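Local coordinates for peptidase M16 inactive domain family protein (Pseudomonas fluorescens, PDB 3GWB) that belongs to the M16 metallopeptidase family, probably as a non-catalytic member, its own hydrolase and metal-binding functions being uncertain, at residues L112-K121 with I213-P222; V269-G278 with Y297-P305. All coordinates share one frame; numbering follows the deposited sequence.

Contact 1 (L112-K121 with I213-P222); sequences LKLFAEVVGK and IAAQVSAALP
A116 and A220 meet methyl to methyl, their CB atoms 3.6 Å apart, where helices 105-120 and 207-220 converge. Alanine suits both places because the two methyls already touch. The short axes come within 9.0 Å at a crossing angle of -32°, and the backbones close from A116 and V217 toward G120 and L221, whose CA atoms are 4.1 Å apart. A side chain on G120 would run into the carbonyl oxygen of A220.

Leucine, valine and isoleucine provide the apolar contacts at both ends. The CD1 methyls of L112 and I213 meet, the two side chains crossing at about a right angle. V119 and L221 instead lie alongside each other, CG1 of V119 resting 3.8 Å from CD2 of L221; the valine places that methyl anti to its backbone N (chi1 -174°). Q216, extended beyond CG, carries its amide to the partly exposed side of the helix pair, where OE1 faces CB of L112 and NE2 approaches CG of K113, so that aliphatic carbon borders the polar group.

Both helices pack on one face of the six-stranded mixed sheet: L112 and V119 reach strands 35-42 and 95-102, and V217 touches L40. This is the layered alpha/beta build of M16-type domains.

Polar contacts gather toward the C-terminal ends. The A220 carbonyl oxygen accepts a CA-H...O contact from G120 (CA to O 3.4 Å) and a weak hydrogen bond from K121 NZ at 3.3 Å, the lysine chain bending at chi4 to bring its ammonium there. A water also donates to this oxygen and to G120 O, at 3.0 and 2.8 Å respectively, bridging the two carbonyls.

Contact 2 (V269-G278 with Y297-P305); sequences VSLGNQILGG and YGVYSGFTP
N273 reaches from helix 266-277 to strand 299-303, which runs nearly antiparallel to it. Its CB lies at the edge of the F303 ring, 4.1 Å from CD2. With CG anti to the backbone N (chi1 177°), the side chain continues to the strand backbone: CG is 3.6 Å from both G302 CA and S301 O, and the terminal amide sits among S301 OG, S301 O and G302 N. A short, flat polar group suits this place; replacing it by an alanine's methyl is likely to leave the S301 hydroxyl without its amide neighbour and open a gap beside G302.

V269 meets the same phenylalanine, its CB 3.7 Å from F303 CE2 and its CG2 over one face. Toward the C-terminal end of the helix, S301 N donates to G277 O at 3.1 Å with an N-H...O angle of 169°. Glycine suits position 277, because a CB would run into S301 OG as it stands. The Y300 ring turns its edge to the carbonyl oxygens of G277 and G278. One straight N-H...O bond, and a water bridging G278 O and V299 O, thus tie G277 and G278 to the edge strand's backbone, while V269 and F303 supply the apolar end.

Overall arrangement
Both segments of contact 1 precede those of contact 2 in the sequence, and the chain's centre lies between the two sites, whose own centres are 38 Å apart. They share no secondary-structure element. Contact 1 joins helices 105-120 and 207-220, which belong with the six-stranded sheet of the N-terminal half; contact 2 joins helix 266-277 to strand 299-303, an outermost strand of the five-stranded sheet in the C-terminal half. Each therefore belongs to a different alpha/beta half of the chain, consistent with the paired, similarly built domains of M16 proteins. With about 22 Å between their nearest atoms the two do not touch, so each joins elements within its own half and neither bridges the halves.

Contact 1 (L112-K121 with I213-P222)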
loop_
_atom_site.group_PDB
_atom_site.type_symbol
_atom_site.label_atom_id
_atom_site.label_comp_id
_atom_site.label_asym_id
_atom_site.label_seq_id
_atom_site.Cartn_x
_atom_site.Cartn_y
_atom_site.Cartn_z
ATOM N N LEU A 112 24.184 -7.563 -3.317
ATOM C CA LEU A 112 24.154 -7.622 -4.777
ATOM C C LEU A 112 24.233 -9.050 -5.294
ATOM O O LEU A 112 23.644 -9.373 -6.327
ATOM C CB LEU A 112 25.287 -6.778 -5.363
ATOM C CG LEU A 112 25.053 -5.274 -5.222
ATOM C CD1 LEU A 112 26.369 -4.539 -5.425
ATOM C CD2 LEU A 112 23.995 -4.817 -6.220
ATOM N N LYS A 113 24.963 -9.903 -4.584
ATOM C CA LYS A 113 25.066 -11.304 -4.981
ATOM C C LYS A 113 23.701 -11.959 -4.850
ATOM O O LYS A 113 23.302 -12.755 -5.701
ATOM C CB LYS A 113 26.068 -12.051 -4.103
ATOM C CG LYS A 113 27.510 -11.684 -4.371
ATOM C CD LYS A 113 28.464 -12.564 -3.568
ATOM C CE LYS A 113 28.341 -14.029 -3.965
ATOM N NZ LYS A 113 29.325 -14.890 -3.234
ATOM N N LEU A 114 22.983 -11.622 -3.783
ATOM C CA LEU A 114 21.654 -12.179 -3.567
ATOM C C LEU A 114 20.688 -11.628 -4.616
ATOM O O LEU A 114 19.871 -12.364 -5.172
ATOM C CB LEU A 114 21.152 -11.832 -2.157
ATOM C CG LEU A 114 19.712 -12.225 -1.802
ATOM C CD1 LEU A 114 19.495 -13.721 -2.041
ATOM C CD2 LEU A 114 19.440 -11.862 -0.344
ATOM N N PHE A 115 20.790 -10.330 -4.883
ATOM C CA PHE A 115 19.937 -9.674 -5.870
ATOM C C PHE A 115 20.132 -10.282 -7.264
ATOM O O PHE A 115 19.163 -10.557 -7.968
ATOM C CB PHE A 115 20.250 -8.179 -5.922
ATOM C CG PHE A 115 19.390 -7.408 -6.891
ATOM C CD1 PHE A 115 18.055 -7.154 -6.606
ATOM C CD2 PHE A 115 19.915 -6.957 -8.099
ATOM C CE1 PHE A 115 17.251 -6.445 -7.501
ATOM C CE2 PHE A 115 19.120 -6.247 -9.006
ATOM C CZ PHE A 115 17.786 -5.999 -8.710
ATOM N N ALA A 116 21.387 -10.479 -7.658
ATOM C CA ALA A 116 21.684 -11.056 -8.966
ATOM C C ALA A 116 21.070 -12.451 -9.073
ATOM O O ALA A 116 20.491 -12.812 -10.100
ATOM C CB ALA A 116 23.199 -11.129 -9.180
ATOM N N GLU A 117 21.203 -13.235 -8.007
ATOM C CA GLU A 117 20.659 -14.584 -7.977
ATOM C C GLU A 117 19.136 -14.554 -8.107
ATOM O O GLU A 117 18.556 -15.314 -8.876
ATOM C CB GLU A 117 21.054 -15.279 -6.669
ATOM C CG GLU A 117 20.616 -16.734 -6.575
ATOM C CD GLU A 117 21.674 -17.715 -7.059
ATOM O OE1 GLU A 117 22.774 -17.752 -6.462
ATOM O OE2 GLU A 117 21.408 -18.458 -8.027
ATOM N N VAL A 118 18.493 -13.670 -7.355
ATOM C CA VAL A 118 17.035 -13.551 -7.388
ATOM C C VAL A 118 16.493 -13.202 -8.783
ATOM O O VAL A 118 15.571 -13.851 -9.292
ATOM C CB VAL A 118 16.547 -12.489 -6.354
ATOM C CG1 VAL A 118 15.111 -12.067 -6.648
ATOM C CG2 VAL A 118 16.629 -13.070 -4.941
ATOM N N VAL A 119 17.073 -12.192 -9.418
ATOM C CA VAL A 119 16.591 -11.790 -10.728
ATOM C C VAL A 119 17.098 -12.662 -11.873
ATOM O O VAL A 119 16.373 -12.894 -12.833
ATOM C CB VAL A 119 16.943 -10.310 -11.010
ATOM C CG1 VAL A 119 16.314 -9.850 -12.318
ATOM C CG2 VAL A 119 16.462 -9.440 -9.851
ATOM N N GLY A 120 18.321 -13.171 -11.768
ATOM C CA GLY A 120 18.858 -13.989 -12.847
ATOM C C GLY A 120 18.676 -15.499 -12.768
ATOM O O GLY A 120 18.657 -16.178 -13.799
ATOM N N LYS A 121 18.553 -16.046 -11.562
ATOM C CA LYS A 121 18.388 -17.490 -11.420
ATOM C C LYS A 121 17.271 -17.895 -10.463
ATOM O O LYS A 121 17.492 -18.640 -9.511
ATOM C CB LYS A 121 19.705 -18.117 -10.967
ATOM C CG LYS A 121 20.871 -17.870 -11.929
ATOM C CD LYS A 121 22.170 -18.453 -11.389
ATOM C CE LYS A 121 23.338 -18.234 -12.353
ATOM N NZ LYS A 121 23.586 -16.789 -12.649
ATOM N N ILE A 213 29.395 -3.196 -10.718
ATOM C CA ILE A 213 28.045 -3.588 -10.323
ATOM C C ILE A 213 27.221 -3.954 -11.559
ATOM O O ILE A 213 26.563 -5.001 -11.605
ATOM C CB ILE A 213 27.312 -2.436 -9.591
ATOM C CG1 ILE A 213 28.078 -2.026 -8.330
ATOM C CG2 ILE A 213 25.868 -2.831 -9.320
ATOM C CD1 ILE A 213 28.445 -3.154 -7.433
ATOM N N ALA A 214 27.263 -3.089 -12.566
ATOM C CA ALA A 214 26.494 -3.339 -13.778
ATOM C C ALA A 214 26.946 -4.598 -14.500
ATOM O O ALA A 214 26.119 -5.364 -14.985
ATOM C CB ALA A 214 26.577 -2.134 -14.704
ATOM N N ALA A 215 28.253 -4.819 -14.578
ATOM C CA ALA A 215 28.763 -6.004 -15.250
ATOM C C ALA A 215 28.347 -7.271 -14.512
ATOM O O ALA A 215 28.045 -8.287 -15.135
ATOM C CB ALA A 215 30.275 -5.943 -15.360
ATOM N N GLN A 216 28.337 -7.204 -13.185
ATOM C CA GLN A 216 27.969 -8.353 -12.368
ATOM C C GLN A 216 26.497 -8.717 -12.525
ATOM O O GLN A 216 26.154 -9.882 -12.678
ATOM C CB GLN A 216 28.273 -8.076 -10.887
ATOM C CG GLN A 216 27.658 -9.097 -9.942
ATOM C CD GLN A 216 27.927 -8.790 -8.477
ATOM O OE1 GLN A 216 27.807 -7.641 -8.039
ATOM N NE2 GLN A 216 28.276 -9.819 -7.708
ATOM N N VAL A 217 25.627 -7.716 -12.479
ATOM C CA VAL A 217 24.194 -7.958 -12.614
ATOM C C VAL A 217 23.911 -8.494 -14.020
ATOM O O VAL A 217 23.213 -9.500 -14.196
ATOM C CB VAL A 217 23.394 -6.655 -12.373
ATOM C CG1 VAL A 217 21.919 -6.871 -12.669
ATOM C CG2 VAL A 217 23.563 -6.212 -10.931
ATOM N N SER A 218 24.487 -7.828 -15.013
ATOM C CA SER A 218 24.300 -8.217 -16.401
ATOM C C SER A 218 24.737 -9.659 -16.649
ATOM O O SER A 218 24.046 -10.398 -17.340
ATOM C CB SER A 218 25.081 -7.269 -17.316
ATOM O OG SER A 218 24.858 -7.584 -18.677
ATOM N N ALA A 219 25.863 -10.067 -16.066
ATOM C CA ALA A 219 26.377 -11.429 -16.267
ATOM C C ALA A 219 25.543 -12.532 -15.618
ATOM O O ALA A 219 25.584 -13.685 -16.063
ATOM C CB ALA A 219 27.819 -11.528 -15.766
ATOM N N ALA A 220 24.804 -12.173 -14.571
ATOM C CA ALA A 220 23.966 -13.114 -13.832
ATOM C C ALA A 220 22.626 -13.378 -14.516
ATOM O O ALA A 220 21.965 -14.368 -14.220
ATOM C CB ALA A 220 23.726 -12.595 -12.404
ATOM N N LEU A 221 22.234 -12.497 -15.431
ATOM C CA LEU A 221 20.966 -12.648 -16.149
ATOM C C LEU A 221 21.088 -13.663 -17.273
ATOM O O LEU A 221 22.188 -13.988 -17.711
ATOM C CB LEU A 221 20.530 -11.308 -16.765
ATOM C CG LEU A 221 20.187 -10.150 -15.819
ATOM C CD1 LEU A 221 19.896 -8.872 -16.611
ATOM C CD2 LEU A 221 18.994 -10.539 -14.983
ATOM N N PRO A 222 19.954 -14.197 -17.741
ATOM C CA PRO A 222 20.039 -15.164 -18.837
ATOM C C PRO A 222 20.590 -14.387 -20.040
ATOM O O PRO A 222 20.361 -13.177 -20.152
ATOM C CB PRO A 222 18.581 -15.574 -19.049
ATOM C CG PRO A 222 17.952 -15.357 -17.686
ATOM C CD PRO A 222 18.576 -14.074 -17.231
HETATM O O HOH W 1 20.674 -16.719 -15.659
#

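Contact 2 (V269-G278 with Y297-P305)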
loop_
_atom_site.group_PDB
_atom_site.type_symbol
_atom_site.label_atom_id
_atom_site.label_comp_id
_atom_site.label_asym_id
_atom_site.label_seq_id
_atom_site.Cartn_x
_atom_site.Cartn_y
_atom_site.Cartn_z
ATOM N N VAL A 269 2.288 18.567 -23.375
ATOM C CA VAL A 269 1.039 17.896 -23.003
ATOM C C VAL A 269 0.993 17.591 -21.517
ATOM O O VAL A 269 -0.085 17.501 -20.931
ATOM C CB VAL A 269 0.816 16.576 -23.793
ATOM C CG1 VAL A 269 0.808 16.865 -25.285
ATOM C CG2 VAL A 269 1.881 15.559 -23.437
ATOM N N SER A 270 2.161 17.434 -20.903
ATOM C CA SER A 270 2.205 17.159 -19.473
ATOM C C SER A 270 1.722 18.394 -18.724
ATOM O O SER A 270 0.935 18.291 -17.786
ATOM C CB SER A 270 3.626 16.805 -19.034
ATOM O OG SER A 270 4.083 15.648 -19.713
ATOM N N LEU A 271 2.184 19.565 -19.148
ATOM C CA LEU A 271 1.782 20.804 -18.493
ATOM C C LEU A 271 0.314 21.112 -18.801
ATOM O O LEU A 271 -0.428 21.595 -17.943
ATOM C CB LEU A 271 2.669 21.955 -18.960
ATOM C CG LEU A 271 2.560 23.231 -18.132
ATOM C CD1 LEU A 271 3.310 23.062 -16.802
ATOM C CD2 LEU A 271 3.148 24.380 -18.931
ATOM N N GLY A 272 -0.103 20.814 -20.024
ATOM C CA GLY A 272 -1.487 21.050 -20.399
ATOM C C GLY A 272 -2.407 20.155 -19.586
ATOM O O GLY A 272 -3.478 20.576 -19.153
ATOM N N ASN A 273 -1.980 18.914 -19.364
ATOM C CA ASN A 273 -2.782 17.980 -18.588
ATOM C C ASN A 273 -2.824 18.396 -17.134
ATOM O O ASN A 273 -3.846 18.254 -16.476
ATOM C CB ASN A 273 -2.228 16.559 -18.675
ATOM C CG ASN A 273 -3.004 15.597 -17.811
ATOM O OD1 ASN A 273 -2.595 15.268 -16.693
ATOM N ND2 ASN A 273 -4.153 15.164 -18.306
ATOM N N GLN A 274 -1.703 18.896 -16.632
ATOM C CA GLN A 274 -1.632 19.341 -15.244
ATOM C C GLN A 274 -2.711 20.386 -14.973
ATOM O O GLN A 274 -3.418 20.312 -13.967
ATOM C CB GLN A 274 -0.246 19.926 -14.941
ATOM C CG GLN A 274 0.870 18.885 -14.845
ATOM C CD GLN A 274 2.257 19.512 -14.709
ATOM O OE1 GLN A 274 2.455 20.444 -13.928
ATOM N NE2 GLN A 274 3.225 18.991 -15.466
ATOM N N ILE A 275 -2.840 21.347 -15.884
ATOM C CA ILE A 275 -3.827 22.421 -15.761
ATOM C C ILE A 275 -5.264 21.906 -15.876
ATOM O O ILE A 275 -6.177 22.393 -15.200
ATOM C CB ILE A 275 -3.596 23.496 -16.854
ATOM C CG1 ILE A 275 -2.206 24.123 -16.681
ATOM C CG2 ILE A 275 -4.696 24.554 -16.792
ATOM C CD1 ILE A 275 -1.773 25.008 -17.849
ATOM N N LEU A 276 -5.460 20.919 -16.739
ATOM C CA LEU A 276 -6.781 20.341 -16.958
ATOM C C LEU A 276 -7.275 19.443 -15.825
ATOM O O LEU A 276 -8.392 19.614 -15.343
ATOM C CB LEU A 276 -6.785 19.544 -18.265
ATOM C CG LEU A 276 -8.015 18.690 -18.584
ATOM C CD1 LEU A 276 -9.245 19.559 -18.722
ATOM C CD2 LEU A 276 -7.764 17.924 -19.885
ATOM N N GLY A 277 -6.452 18.478 -15.420
ATOM C CA GLY A 277 -6.861 17.564 -14.367
ATOM C C GLY A 277 -5.742 16.930 -13.558
ATOM O O GLY A 277 -5.837 15.767 -13.170
ATOM N N GLY A 278 -4.681 17.683 -13.302
ATOM C CA GLY A 278 -3.583 17.153 -12.512
ATOM C C GLY A 278 -3.978 17.184 -11.045
ATOM O O GLY A 278 -5.166 17.130 -10.718
ATOM N N TYR A 297 -15.620 14.340 -5.504
ATOM C CA TYR A 297 -14.529 14.635 -4.595
ATOM C C TYR A 297 -13.215 14.551 -5.353
ATOM O O TYR A 297 -12.188 15.043 -4.893
ATOM C CB TYR A 297 -14.531 13.668 -3.409
ATOM C CG TYR A 297 -15.665 13.931 -2.443
ATOM C CD1 TYR A 297 -15.850 15.195 -1.892
ATOM C CD2 TYR A 297 -16.575 12.931 -2.110
ATOM C CE1 TYR A 297 -16.919 15.461 -1.040
ATOM C CE2 TYR A 297 -17.647 13.187 -1.253
ATOM C CZ TYR A 297 -17.812 14.456 -0.727
ATOM O OH TYR A 297 -18.882 14.733 0.092
ATOM N N GLY A 298 -13.250 13.943 -6.533
ATOM C CA GLY A 298 -12.030 13.839 -7.306
ATOM C C GLY A 298 -12.217 13.520 -8.772
ATOM O O GLY A 298 -12.837 12.519 -9.125
ATOM N N VAL A 299 -11.690 14.387 -9.626
ATOM C CA VAL A 299 -11.759 14.181 -11.066
ATOM C C VAL A 299 -10.345 14.437 -11.544
ATOM O O VAL A 299 -9.792 15.516 -11.323
ATOM C CB VAL A 299 -12.708 15.172 -11.768
ATOM C CG1 VAL A 299 -12.832 14.820 -13.245
ATOM C CG2 VAL A 299 -14.060 15.123 -11.123
ATOM N N TYR A 300 -9.763 13.432 -12.183
ATOM C CA TYR A 300 -8.399 13.524 -12.672
ATOM C C TYR A 300 -8.277 13.074 -14.117
ATOM O O TYR A 300 -9.047 12.237 -14.592
ATOM C CB TYR A 300 -7.492 12.668 -11.789
ATOM C CG TYR A 300 -7.651 12.994 -10.328
ATOM C CD1 TYR A 300 -7.115 14.163 -9.797
ATOM C CD2 TYR A 300 -8.403 12.168 -9.489
ATOM C CE1 TYR A 300 -7.319 14.506 -8.463
ATOM C CE2 TYR A 300 -8.616 12.502 -8.155
ATOM C CZ TYR A 300 -8.075 13.674 -7.651
ATOM O OH TYR A 300 -8.295 14.034 -6.343
ATOM N N SER A 301 -7.296 13.644 -14.807
ATOM C CA SER A 301 -7.036 13.302 -16.194
ATOM C C SER A 301 -5.534 13.070 -16.306
ATOM O O SER A 301 -4.763 13.538 -15.462
ATOM C CB SER A 301 -7.463 14.447 -17.116
ATOM O OG SER A 301 -6.602 15.564 -16.969
ATOM N N GLY A 302 -5.113 12.344 -17.335
ATOM C CA GLY A 302 -3.697 12.099 -17.488
ATOM C C GLY A 302 -3.313 11.186 -18.627
ATOM O O GLY A 302 -4.107 10.366 -19.091
ATOM N N PHE A 303 -2.074 11.354 -19.075
ATOM C CA PHE A 303 -1.487 10.562 -20.147
ATOM C C PHE A 303 -0.647 9.472 -19.492
ATOM O O PHE A 303 -0.008 9.711 -18.469
ATOM C CB PHE A 303 -0.533 11.412 -20.987
ATOM C CG PHE A 303 -1.204 12.383 -21.907
ATOM C CD1 PHE A 303 -1.594 11.991 -23.183
ATOM C CD2 PHE A 303 -1.414 13.702 -21.514
ATOM C CE1 PHE A 303 -2.177 12.899 -24.065
ATOM C CE2 PHE A 303 -1.993 14.618 -22.380
ATOM C CZ PHE A 303 -2.379 14.216 -23.665
ATOM N N THR A 304 -0.650 8.282 -20.079
ATOM C CA THR A 304 0.182 7.193 -19.588
ATOM C C THR A 304 0.978 6.760 -20.817
ATOM O O THR A 304 0.695 5.729 -21.431
ATOM C CB THR A 304 -0.642 5.997 -19.052
ATOM O OG1 THR A 304 -1.538 6.446 -18.030
ATOM C CG2 THR A 304 0.291 4.946 -18.449
ATOM N N PRO A 305 1.965 7.577 -21.216
ATOM C CA PRO A 305 2.822 7.311 -22.377
ATOM C C PRO A 305 3.589 6.004 -22.227
ATOM O O PRO A 305 4.218 5.758 -21.197
ATOM C CB PRO A 305 3.754 8.518 -22.403
ATOM C CG PRO A 305 2.931 9.604 -21.779
ATOM C CD PRO A 305 2.298 8.881 -20.618
HETATM O O HOH W 2 -7.835 17.462 -11.463
#